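PDB 4QYR: AT-less polyketide synthase from Streptomyces platensis subsp. rosaceus, which probably catalyses decarboxylative carbon-carbon bond formation on carrier-bound chains in isomigrastatin biosynthesis, through the ketosynthase domain MgsE KS3. Local coordinates for residues 373-378 against 397-403; 110-115 against 544-548; 120-124 against 169-175. One frame throughout, in Å; residues are numbered along the deposited sequence.

Interaction 1. Residues 373-378 against 397-403; sequences RELPPA and VRELRRW
L375 and R401 form the hydrogen-bonded pair of a short two-stranded antiparallel sheet, with L375 N to R401 O at 2.9 Å and R401 N to L375 O at 3.1 Å. Further backbone bonds flank the pair: W403 N reaches R373 O, just after the Schellman end of helix 358-372, and A378 N reaches V397 O. L375 and R401 turn their side chains to one face, whereas those of E374 and R402 diverge. The W403 ring is swung anti to its backbone N (chi1 -171°); L375 CD2 sits over its six-membered ring, 4.0 Å from the centroid, in a CH-pi contact. V397 CG2 lies over one face of the R401 guanidinium, toward the rim, and E399 OE2 is at its edge in a long contact. L400 CB packs beside P377 CD at 4.1 Å, and L400 CD1 lies 3.4 Å from L375 O; L400 and E374 also meet helix 24-33. Chemically the contact is divided: main-chain bonds set the strand pairing, L375 on W403 and V397, with P377 on L400, makes up the apolar part, and salt bridges from R401 to E395 and from E374 to R32 should favour the ionised forms.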
loop_
_atom_site.group_PDB
_atom_site.type_symbol
_atom_site.label_atom_id
_atom_site.label_comp_id
_atom_site.label_asym_id
_atom_site.label_seq_id
_atom_site.Cartn_x
_atom_site.Cartn_y
_atom_site.Cartn_z
ATOM N N ARG A 373 15.408 -1.913 -30.186
ATOM C CA ARG A 373 16.206 -0.720 -30.457
ATOM C C ARG A 373 15.482 0.262 -31.370
ATOM O O ARG A 373 16.077 0.827 -32.272
ATOM C CB ARG A 373 17.556 -1.116 -31.051
ATOM C CG ARG A 373 18.470 -1.778 -30.040
ATOM C CD ARG A 373 19.654 -2.445 -30.703
ATOM N NE ARG A 373 19.259 -3.537 -31.601
ATOM C CZ ARG A 373 19.776 -3.736 -32.819
ATOM N NH1 ARG A 373 20.696 -2.900 -33.298
ATOM N NH2 ARG A 373 19.361 -4.758 -33.571
ATOM N N GLU A 374 14.188 0.449 -31.127
ATOM C CA GLU A 374 13.355 1.357 -31.908
ATOM C C GLU A 374 12.442 2.208 -31.009
ATOM O O GLU A 374 12.014 1.775 -29.942
ATOM C CB GLU A 374 12.499 0.573 -32.902
ATOM C CG GLU A 374 13.259 -0.045 -34.051
ATOM C CD GLU A 374 12.379 -0.940 -34.902
ATOM O OE1 GLU A 374 11.256 -1.237 -34.441
ATOM O OE2 GLU A 374 12.796 -1.338 -36.020
ATOM N N LEU A 375 12.129 3.417 -31.450
ATOM C CA LEU A 375 11.155 4.251 -30.766
ATOM C C LEU A 375 9.922 4.448 -31.653
ATOM O O LEU A 375 10.042 4.883 -32.800
ATOM C CB LEU A 375 11.785 5.595 -30.399
ATOM C CG LEU A 375 12.878 5.500 -29.334
ATOM C CD1 LEU A 375 13.497 6.840 -29.015
ATOM C CD2 LEU A 375 12.282 4.891 -28.087
ATOM N N PRO A 376 8.729 4.118 -31.135
ATOM C CA PRO A 376 7.490 4.226 -31.915
ATOM C C PRO A 376 6.909 5.652 -31.951
ATOM O O PRO A 376 7.184 6.471 -31.086
ATOM C CB PRO A 376 6.525 3.271 -31.179
ATOM C CG PRO A 376 7.331 2.579 -30.142
ATOM C CD PRO A 376 8.476 3.493 -29.830
ATOM N N PRO A 377 6.071 5.934 -32.949
ATOM C CA PRO A 377 5.463 7.259 -33.104
ATOM C C PRO A 377 4.477 7.633 -32.006
ATOM O O PRO A 377 3.772 6.771 -31.492
ATOM C CB PRO A 377 4.724 7.136 -34.431
ATOM C CG PRO A 377 4.380 5.671 -34.505
ATOM C CD PRO A 377 5.592 4.987 -33.975
ATOM N N ALA A 378 4.425 8.915 -31.667
ATOM C CA ALA A 378 3.362 9.423 -30.816
ATOM C C ALA A 378 2.197 9.777 -31.725
ATOM O O ALA A 378 2.388 10.017 -32.917
ATOM C CB ALA A 378 3.825 10.628 -30.007
ATOM N N VAL A 397 8.747 12.119 -30.330
ATOM C CA VAL A 397 8.904 11.168 -31.430
ATOM C C VAL A 397 7.592 10.943 -32.143
ATOM O O VAL A 397 6.726 10.230 -31.636
ATOM C CB VAL A 397 9.409 9.806 -30.930
ATOM C CG1 VAL A 397 9.562 8.826 -32.095
ATOM C CG2 VAL A 397 10.713 9.976 -30.181
ATOM N N ARG A 398 7.434 11.537 -33.316
ATOM C CA ARG A 398 6.187 11.381 -34.050
ATOM C C ARG A 398 6.430 10.497 -35.265
ATOM O O ARG A 398 5.552 10.308 -36.109
ATOM C CB ARG A 398 5.642 12.750 -34.447
ATOM C CG ARG A 398 5.487 13.678 -33.267
ATOM C CD ARG A 398 5.002 15.050 -33.689
ATOM N NE ARG A 398 6.060 15.886 -34.253
ATOM C CZ ARG A 398 5.870 17.130 -34.687
ATOM N NH1 ARG A 398 4.668 17.679 -34.614
ATOM N NH2 ARG A 398 6.876 17.829 -35.187
ATOM N N GLU A 399 7.643 9.953 -35.325
ATOM C CA GLU A 399 8.131 9.217 -36.481
ATOM C C GLU A 399 8.909 7.990 -36.017
ATOM O O GLU A 399 9.891 8.117 -35.288
ATOM C CB GLU A 399 9.035 10.102 -37.353
ATOM C CG GLU A 399 10.298 10.728 -36.662
ATOM C CD GLU A 399 10.021 11.821 -35.600
ATOM O OE1 GLU A 399 8.859 12.023 -35.207
ATOM O OE2 GLU A 399 10.980 12.497 -35.155
ATOM N N LEU A 400 8.477 6.803 -36.422
ATOM C CA LEU A 400 9.187 5.577 -36.072
ATOM C C LEU A 400 10.675 5.654 -36.407
ATOM O O LEU A 400 11.054 5.776 -37.579
ATOM C CB LEU A 400 8.555 4.395 -36.797
ATOM C CG LEU A 400 9.286 3.055 -36.688
ATOM C CD1 LEU A 400 9.347 2.578 -35.251
ATOM C CD2 LEU A 400 8.611 2.024 -37.564
ATOM N N ARG A 401 11.523 5.589 -35.387
ATOM C CA ARG A 401 12.957 5.759 -35.606
ATOM C C ARG A 401 13.795 4.682 -34.928
ATOM O O ARG A 401 13.379 4.087 -33.947
ATOM C CB ARG A 401 13.411 7.136 -35.114
ATOM C CG ARG A 401 13.728 7.175 -33.637
ATOM C CD ARG A 401 14.578 8.372 -33.248
ATOM N NE ARG A 401 13.845 9.639 -33.276
ATOM C CZ ARG A 401 14.058 10.628 -32.409
ATOM N NH1 ARG A 401 14.968 10.478 -31.444
ATOM N NH2 ARG A 401 13.353 11.754 -32.489
ATOM N N ARG A 402 14.982 4.430 -35.463
ATOM C CA ARG A 402 15.945 3.574 -34.788
ATOM C C ARG A 402 16.348 4.260 -33.499
ATOM O O ARG A 402 16.477 5.475 -33.458
ATOM C CB ARG A 402 17.163 3.301 -35.676
ATOM C CG ARG A 402 18.111 2.239 -35.143
ATOM C CD ARG A 402 18.448 1.176 -36.205
ATOM N NE ARG A 402 19.299 1.686 -37.280
ATOM C CZ ARG A 402 19.731 0.947 -38.302
ATOM N NH1 ARG A 402 19.385 -0.332 -38.380
ATOM N NH2 ARG A 402 20.509 1.478 -39.245
ATOM N N TRP A 403 16.513 3.491 -32.437
ATOM C CA TRP A 403 16.934 4.057 -31.167
ATOM C C TRP A 403 18.444 3.909 -31.029
ATOM O O TRP A 403 18.947 2.838 -30.701
ATOM C CB TRP A 403 16.204 3.377 -30.005
ATOM C CG TRP A 403 16.426 4.043 -28.691
ATOM C CD1 TRP A 403 17.214 5.126 -28.449
ATOM C CD2 TRP A 403 15.846 3.681 -27.430
ATOM N NE1 TRP A 403 17.169 5.461 -27.119
ATOM C CE2 TRP A 403 16.337 4.589 -26.469
ATOM C CE3 TRP A 403 14.960 2.678 -27.017
ATOM C CZ2 TRP A 403 15.977 4.525 -25.127
ATOM C CZ3 TRP A 403 14.594 2.622 -25.675
ATOM C CH2 TRP A 403 15.104 3.538 -24.751
#

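Interaction 2. Residues 110-115 against 544-548; sequences PARLPE and GVRRE
The guanidinium of R547 is sandwiched between the 110-115 turn and its own segment. Over one face, displaced toward the rim, lie E115 CA, 4.2 Å above the plane, and P114 O; over the centre of the opposite face sits V545 CG1. At the edge, near the plane, is P110 O, whose approach to R547 NH2 is too close to interpret at this resolution. R547 NH2 also gives a weak hydrogen bond to L113 O, 2.8 Å long but bent to 123°, with L113 O lying oblique to the guanidinium. Within the 3-10 turn, P110 O accepts from L113 N.

The side chain gets there by running out past A111, with R547 CG 3.5 Å from A111 O, and then bending at chi3 (-133°), which turns NE and the guanidinium into the mouth of the turn. V545 CG1 also meets A111 CB at 3.9 Å, completing a small apolar patch, with P110 CB more distantly beside V545 CG2. R547 NH1 is hydrogen-bonded to L160 O, so the group links the turn to the end of helix 149-160, which probably limits its rotation.

The contact fastens the chain between strand 532-535 and helix 553-561 to the turn linking helix 90-106 with strand 117-122. Behind that turn, P110 packs on W100 and L113 on L103 of helix 90-106, L113 and P114 also meet M194 of strand 194-201, and V545 touches R272 of the second subunit.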
loop_
_atom_site.group_PDB
_atom_site.type_symbol
_atom_site.label_atom_id
_atom_site.label_comp_id
_atom_site.label_asym_id
_atom_site.label_seq_id
_atom_site.Cartn_x
_atom_site.Cartn_y
_atom_site.Cartn_z
ATOM N N PRO A 110 6.578 -21.749 -9.698
ATOM C CA PRO A 110 6.440 -21.333 -8.297
ATOM C C PRO A 110 7.513 -21.925 -7.379
ATOM O O PRO A 110 8.015 -21.230 -6.506
ATOM C CB PRO A 110 5.052 -21.853 -7.921
ATOM C CG PRO A 110 4.295 -21.849 -9.203
ATOM C CD PRO A 110 5.283 -22.126 -10.294
ATOM N N ALA A 111 7.881 -23.177 -7.615
ATOM C CA ALA A 111 8.849 -23.871 -6.780
ATOM C C ALA A 111 10.293 -23.400 -6.989
ATOM O O ALA A 111 11.203 -23.859 -6.294
ATOM C CB ALA A 111 8.758 -25.368 -7.026
ATOM N N ARG A 112 10.511 -22.507 -7.949
ATOM C CA ARG A 112 11.850 -21.984 -8.177
ATOM C C ARG A 112 11.992 -20.638 -7.470
ATOM O O ARG A 112 13.090 -20.122 -7.262
ATOM C CB ARG A 112 12.126 -21.855 -9.669
ATOM C CG ARG A 112 13.586 -21.696 -9.992
ATOM C CD ARG A 112 13.829 -21.620 -11.477
ATOM N NE ARG A 112 15.254 -21.520 -11.764
ATOM C CZ ARG A 112 15.781 -20.640 -12.604
ATOM N NH1 ARG A 112 14.991 -19.785 -13.241
ATOM N NH2 ARG A 112 17.097 -20.607 -12.800
ATOM N N LEU A 113 10.857 -20.073 -7.091
ATOM C CA LEU A 113 10.845 -18.838 -6.346
ATOM C C LEU A 113 11.401 -19.063 -4.970
ATOM O O LEU A 113 11.155 -20.110 -4.369
ATOM C CB LEU A 113 9.424 -18.292 -6.232
ATOM C CG LEU A 113 8.710 -17.842 -7.499
ATOM C CD1 LEU A 113 7.334 -17.359 -7.103
ATOM C CD2 LEU A 113 9.534 -16.753 -8.178
ATOM N N PRO A 114 12.151 -18.082 -4.460
ATOM C CA PRO A 114 12.578 -18.058 -3.061
ATOM C C PRO A 114 11.349 -17.965 -2.201
ATOM O O PRO A 114 10.347 -17.440 -2.676
ATOM C CB PRO A 114 13.403 -16.786 -2.950
ATOM C CG PRO A 114 13.619 -16.327 -4.348
ATOM C CD PRO A 114 12.532 -16.863 -5.180
ATOM N N GLU A 115 11.402 -18.439 -0.966
ATOM C CA GLU A 115 10.213 -18.375 -0.139
ATOM C C GLU A 115 9.929 -16.939 0.331
ATOM O O GLU A 115 8.793 -16.601 0.667
ATOM C CB GLU A 115 10.329 -19.324 1.048
ATOM C CG GLU A 115 11.459 -19.008 1.990
ATOM C CD GLU A 115 11.498 -19.985 3.149
ATOM O OE1 GLU A 115 10.493 -20.049 3.893
ATOM O OE2 GLU A 115 12.520 -20.697 3.306
ATOM N N GLY A 544 0.634 -28.003 -0.663
ATOM C CA GLY A 544 1.520 -26.850 -0.726
ATOM C C GLY A 544 2.561 -26.960 -1.829
ATOM O O GLY A 544 2.516 -27.892 -2.638
ATOM N N VAL A 545 3.497 -26.011 -1.866
ATOM C CA VAL A 545 4.591 -26.033 -2.846
ATOM C C VAL A 545 5.900 -26.547 -2.231
ATOM O O VAL A 545 6.478 -25.902 -1.349
ATOM C CB VAL A 545 4.853 -24.622 -3.454
ATOM C CG1 VAL A 545 6.165 -24.594 -4.233
ATOM C CG2 VAL A 545 3.683 -24.168 -4.336
ATOM N N ARG A 546 6.365 -27.702 -2.703
ATOM C CA ARG A 546 7.620 -28.279 -2.215
ATOM C C ARG A 546 8.834 -27.719 -2.951
ATOM O O ARG A 546 9.172 -28.166 -4.045
ATOM C CB ARG A 546 7.602 -29.808 -2.333
ATOM C CG ARG A 546 8.764 -30.493 -1.604
ATOM C CD ARG A 546 8.487 -31.962 -1.271
ATOM N NE ARG A 546 7.419 -32.540 -2.082
ATOM C CZ ARG A 546 6.428 -33.285 -1.597
ATOM N NH1 ARG A 546 6.367 -33.555 -0.299
ATOM N NH2 ARG A 546 5.500 -33.770 -2.413
ATOM N N ARG A 547 9.481 -26.733 -2.333
ATOM C CA ARG A 547 10.707 -26.152 -2.862
ATOM C C ARG A 547 11.922 -26.973 -2.462
ATOM O O ARG A 547 13.056 -26.632 -2.811
ATOM C CB ARG A 547 10.879 -24.725 -2.370
ATOM C CG ARG A 547 9.952 -23.753 -3.004
ATOM C CD ARG A 547 10.092 -22.410 -2.347
ATOM N NE ARG A 547 8.777 -21.871 -2.046
ATOM C CZ ARG A 547 8.038 -21.219 -2.930
ATOM N NH1 ARG A 547 6.841 -20.776 -2.593
ATOM N NH2 ARG A 547 8.502 -21.002 -4.153
ATOM N N GLU A 548 11.675 -28.038 -1.704
ATOM C CA GLU A 548 12.724 -28.970 -1.329
ATOM C C GLU A 548 13.144 -29.805 -2.525
ATOM O O GLU A 548 12.350 -30.047 -3.430
ATOM C CB GLU A 548 12.261 -29.892 -0.207
ATOM C CG GLU A 548 11.443 -29.215 0.876
ATOM C CD GLU A 548 10.816 -30.224 1.829
ATOM O OE1 GLU A 548 10.129 -31.160 1.351
ATOM O OE2 GLU A 548 11.029 -30.092 3.056
#

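Interaction 3. Residues 120-124 against 169-175; sequences YFGVS and VDTACSS
G122 and V169 pair as parallel strands, V169 serving both bonds: V169 N to F121 O at 2.7 Å, and V169 O from V123 N at 2.9 Å. V169 O also approaches G122 CA in a CA-H...O contact. With no side chain at G122, S175 CB can lie 3.8 Å from its CA, bringing the first turn of helix 175-189 against the strand.

Beyond the pairing, S124 OG stands 3.1 Å from D170 OD1, though its proton has another acceptor within reach; S124 OG is also hydrogen-bonded to S356 OG. D170 is held by its own loop: CG lies anti to the backbone N (chi1 -170°), and OD1 accepts from A172 N at 3.3 Å, on its anti side, closing an Asx turn. S175 OG ties the loop further, accepting from T171 N at 2.7 Å and donating to A172 O, which S175 N meets from the same face. T171 OG1 donates to S174 OG. These bonds shape the DTACSS turn that, in ketosynthases, presents the acyl-accepting cysteine, consistent with that role for C173, which packs on H353 and F425.

Strand 166-169 is outermost within this chain, beside strand 117-122 and on the side of the second subunit, whose S150 forms a weak hydrogen bond with D170 OD1. F121 and V123 pack on helices 90-106 and 149-160, V169 on helix 175-189.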
loop_
_atom_site.group_PDB
_atom_site.type_symbol
_atom_site.label_atom_id
_atom_site.label_comp_id
_atom_site.label_asym_id
_atom_site.label_seq_id
_atom_site.Cartn_x
_atom_site.Cartn_y
_atom_site.Cartn_z
ATOM N N TYR A 120 3.668 -7.013 -4.915
ATOM C CA TYR A 120 3.191 -5.629 -4.827
ATOM C C TYR A 120 2.392 -5.313 -6.066
ATOM O O TYR A 120 2.948 -5.210 -7.150
ATOM C CB TYR A 120 4.354 -4.660 -4.691
ATOM C CG TYR A 120 5.375 -5.096 -3.677
ATOM C CD1 TYR A 120 5.406 -4.547 -2.407
ATOM C CD2 TYR A 120 6.321 -6.060 -3.997
ATOM C CE1 TYR A 120 6.362 -4.941 -1.482
ATOM C CE2 TYR A 120 7.273 -6.462 -3.093
ATOM C CZ TYR A 120 7.299 -5.908 -1.837
ATOM O OH TYR A 120 8.262 -6.348 -0.948
ATOM N N PHE A 121 1.087 -5.177 -5.927
ATOM C CA PHE A 121 0.250 -5.109 -7.110
ATOM C C PHE A 121 -0.665 -3.880 -7.044
ATOM O O PHE A 121 -1.360 -3.660 -6.051
ATOM C CB PHE A 121 -0.560 -6.386 -7.228
ATOM C CG PHE A 121 -0.843 -6.791 -8.625
ATOM C CD1 PHE A 121 -0.116 -7.816 -9.218
ATOM C CD2 PHE A 121 -1.838 -6.167 -9.359
ATOM C CE1 PHE A 121 -0.371 -8.202 -10.535
ATOM C CE2 PHE A 121 -2.100 -6.552 -10.676
ATOM C CZ PHE A 121 -1.369 -7.568 -11.262
ATOM N N GLY A 122 -0.653 -3.064 -8.092
ATOM C CA GLY A 122 -1.405 -1.823 -8.060
ATOM C C GLY A 122 -2.805 -2.056 -8.562
ATOM O O GLY A 122 -2.999 -2.806 -9.521
ATOM N N VAL A 123 -3.774 -1.411 -7.919
ATOM C CA VAL A 123 -5.191 -1.590 -8.234
ATOM C C VAL A 123 -5.963 -0.455 -7.579
ATOM O O VAL A 123 -5.629 -0.061 -6.464
ATOM C CB VAL A 123 -5.692 -2.957 -7.731
ATOM C CG1 VAL A 123 -5.341 -3.129 -6.268
ATOM C CG2 VAL A 123 -7.182 -3.091 -7.920
ATOM N N SER A 124 -6.978 0.085 -8.248
ATOM C CA SER A 124 -7.696 1.237 -7.688
ATOM C C SER A 124 -9.202 1.073 -7.521
ATOM O O SER A 124 -9.754 1.472 -6.505
ATOM C CB SER A 124 -7.438 2.478 -8.539
ATOM O OG SER A 124 -6.073 2.855 -8.451
ATOM N N VAL A 169 -1.363 -1.889 -3.992
ATOM C CA VAL A 169 -0.950 -0.500 -3.977
ATOM C C VAL A 169 -2.030 0.370 -4.626
ATOM O O VAL A 169 -2.470 0.089 -5.754
ATOM C CB VAL A 169 0.365 -0.303 -4.708
ATOM C CG1 VAL A 169 0.647 1.178 -4.847
ATOM C CG2 VAL A 169 1.488 -1.008 -3.965
ATOM N N ASP A 170 -2.475 1.402 -3.906
ATOM C CA ASP A 170 -3.488 2.319 -4.437
ATOM C C ASP A 170 -2.996 3.746 -4.310
ATOM O O ASP A 170 -3.235 4.392 -3.298
ATOM C CB ASP A 170 -4.840 2.165 -3.717
ATOM C CG ASP A 170 -5.984 2.928 -4.415
ATOM O OD1 ASP A 170 -5.726 3.608 -5.435
ATOM O OD2 ASP A 170 -7.139 2.868 -3.927
ATOM N N THR A 171 -2.299 4.228 -5.332
ATOM C CA THR A 171 -1.905 5.627 -5.375
ATOM C C THR A 171 -2.573 6.282 -6.583
ATOM O O THR A 171 -2.044 7.251 -7.161
ATOM C CB THR A 171 -0.380 5.788 -5.443
ATOM O OG1 THR A 171 0.093 5.232 -6.674
ATOM C CG2 THR A 171 0.285 5.082 -4.275
ATOM N N ALA A 172 -3.732 5.718 -6.938
ATOM C CA ALA A 172 -4.522 6.114 -8.098
ATOM C C ALA A 172 -3.766 5.835 -9.393
ATOM O O ALA A 172 -3.432 4.702 -9.695
ATOM C CB ALA A 172 -4.926 7.578 -8.007
ATOM N N CYS A 173 -3.487 6.871 -10.164
ATOM C CA CYS A 173 -3.038 6.695 -11.542
ATOM C C CYS A 173 -1.587 6.222 -11.633
ATOM O O CYS A 173 -1.102 5.879 -12.706
ATOM C CB CYS A 173 -3.234 8.012 -12.306
ATOM S SG CYS A 173 -4.878 8.747 -12.002
ATOM N N SER A 174 -0.895 6.203 -10.502
ATOM C CA SER A 174 0.512 5.834 -10.495
ATOM C C SER A 174 0.772 4.514 -9.769
ATOM O O SER A 174 1.925 4.145 -9.534
ATOM C CB SER A 174 1.335 6.930 -9.848
ATOM O OG SER A 174 0.937 7.074 -8.505
ATOM N N SER A 175 -0.298 3.803 -9.433
ATOM C CA SER A 175 -0.191 2.664 -8.547
ATOM C C SER A 175 0.877 1.669 -8.986
ATOM O O SER A 175 1.803 1.363 -8.212
ATOM C CB SER A 175 -1.539 1.986 -8.416
ATOM O OG SER A 175 -2.422 2.839 -7.691
#

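How the interactions relate
Along the chain, interaction 3 closes before interaction 1 opens, and both are nested within the long loop closed by interaction 2. Interaction 2 lies in the loop leading into strand 117-122 and interaction 3 at the end of that strand; their centres are 27 Å apart, and both touch the second subunit. Interaction 1 lies about 29 Å from interaction 3 and 41 Å from interaction 2, centre to centre, on the opposite side of the chain's centre from interaction 2, next to strand 394-396, outermost at the other end of the sheet within this chain. None touches another. Interactions 1 and 3 thus belong to the ketosynthase fold itself, whereas interaction 2 joins it to the chain that follows strand 532-535.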